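Local atomic coordinates of uncharacterized protein (Rhodospirillum rubrum ATCC 11170, PDB entry 3K8R), a protein that is of unknown function, belongs to the DUF2442 family and assembles as two copies of the chain. Residues A[88-91]-A[92-96]. Residues are numbered along the deposited sequence; the frame is centred on the assembly and turned at random.
With EDO (1,2-ethanediol), chain D.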
loop_
_atom_site.group_PDB
_atom_site.type_symbol
_atom_site.label_atom_id
_atom_site.label_comp_id
_atom_site.label_asym_id
_atom_site.label_seq_id
_atom_site.Cartn_x
_atom_site.Cartn_y
_atom_site.Cartn_z
ATOM N N LEU A 88 12.459 4.076 -8.249
ATOM C CA LEU A 88 11.617 2.927 -7.984
ATOM C C LEU A 88 10.258 3.217 -8.582
ATOM O O LEU A 88 9.866 4.380 -8.703
ATOM C CB LEU A 88 11.484 2.683 -6.477
ATOM C CG LEU A 88 12.774 2.506 -5.663
ATOM C CD1 LEU A 88 12.459 2.476 -4.170
ATOM C CD2 LEU A 88 13.558 1.261 -6.080
ATOM N N SER A 89 9.549 2.155 -8.960
ATOM C CA SER A 89 8.206 2.255 -9.525
ATOM C C SER A 89 7.202 2.073 -8.416
ATOM O O SER A 89 7.316 1.121 -7.669
ATOM C CB SER A 89 8.002 1.149 -10.555
ATOM O OG SER A 89 6.641 1.028 -10.898
ATOM N N LEU A 90 6.230 2.970 -8.286
ATOM C CA LEU A 90 5.197 2.824 -7.237
ATOM C C LEU A 90 4.312 1.608 -7.531
ATOM O O LEU A 90 4.104 0.757 -6.653
ATOM C CB LEU A 90 4.354 4.098 -7.093
ATOM C CG LEU A 90 3.150 4.104 -6.148
ATOM C CD1 LEU A 90 3.542 3.752 -4.703
ATOM C CD2 LEU A 90 2.486 5.472 -6.217
ATOM N N PRO A 91 3.800 1.506 -8.773
ATOM C CA PRO A 91 2.984 0.330 -9.068
ATOM C C PRO A 91 3.751 -0.967 -8.840
ATOM O O PRO A 91 3.171 -1.934 -8.340
ATOM C CB PRO A 91 2.630 0.504 -10.546
ATOM C CG PRO A 91 2.753 1.967 -10.804
ATOM C CD PRO A 91 3.842 2.449 -9.909
ATOM N N GLY A 92 5.035 -0.977 -9.202
ATOM C CA GLY A 92 5.890 -2.145 -9.006
ATOM C C GLY A 92 5.975 -2.493 -7.533
ATOM O O GLY A 92 5.756 -3.637 -7.140
ATOM N N LEU A 93 6.265 -1.488 -6.712
ATOM C CA LEU A 93 6.365 -1.673 -5.267
ATOM C C LEU A 93 5.039 -2.172 -4.696
ATOM O O LEU A 93 5.015 -3.029 -3.823
ATOM C CB LEU A 93 6.789 -0.368 -4.569
ATOM C CG LEU A 93 8.230 0.127 -4.768
ATOM C CD1 LEU A 93 8.439 1.459 -4.065
ATOM C CD2 LEU A 93 9.237 -0.882 -4.261
HETATM N N MSE A 94 3.928 -1.649 -5.205
HETATM C CA MSE A 94 2.615 -2.072 -4.716
HETATM C C MSE A 94 2.263 -3.485 -5.197
HETATM O O MSE A 94 1.454 -4.163 -4.581
HETATM C CB MSE A 94 1.545 -1.035 -5.084
HETATM C CG MSE A 94 1.846 0.330 -4.440
HETATM SE SE MSE A 94 0.454 1.672 -4.566
HETATM C CE MSE A 94 -0.959 0.821 -3.565
ATOM N N ALA A 95 2.899 -3.929 -6.278
ATOM C CA ALA A 95 2.698 -5.278 -6.805
ATOM C C ALA A 95 3.575 -6.282 -6.062
ATOM O O ALA A 95 3.457 -7.492 -6.275
ATOM C CB ALA A 95 3.026 -5.317 -8.281
ATOM N N GLY A 96 4.461 -5.785 -5.203
ATOM C CA GLY A 96 5.387 -6.640 -4.477
ATOM C C GLY A 96 6.708 -6.820 -5.210
ATOM O O GLY A 96 7.501 -7.682 -4.854
HETATM C C1 EDO D . 11.166 -0.963 -9.953
HETATM O O1 EDO D . 11.032 -0.190 -8.753
HETATM C C2 EDO D . 10.419 -2.293 -9.826
HETATM O O2 EDO D . 9.636 -2.340 -8.619
#
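Ser89 grips Gly92 at the start of a helix so short that it is capped at both ends within eight residues: strand 86-89 runs straight into helix 90-94, with a serine N-cap at one end and a Schellman motif at the other. OG of Ser89 lies anti to its own backbone N (chi1 167°), which brings the hydroxyl to the amide of Gly92, where it accepts from Gly92 N at 3.1 Å. The carbonyl of the same serine takes the next amide along, Leu93 N to Ser89 O at 3.0 Å. One residue therefore occupies two amides of the first turn. Met94 N follows, bonded to Leu90 O at 2.8 Å, whereas Ala95 N to Pro91 O is bent and weak. Gly96 then turns out of the helix with positive phi, its N bonded back to Leu93 O.

The apolar side chains of this turn share one buried side, where Leu90, Leu93 and Met94 all pack on Phe49. Leu90 and Met94, a selenomethionine, run alongside each other in the same direction, with Leu90 CD1 3.7 Å from Met94 SE; both extend to Leu43, and Met94 reaches Phe49 of the second subunit as well. Leu93 meets Leu88 obliquely, Leu93 CD1 standing 4.1 Å from Leu88 CB, and continues onto Phe51, Leu79 and Phe98. Leu88 itself still belongs to the strand, bonded through its backbone to Leu79. Beside the junction sits a 1,2-ethanediol, most likely a crystallisation additive, also held by Ile97 O; its O1 accepts a nearly straight bond (167°) from Ser89 N at 2.8 Å.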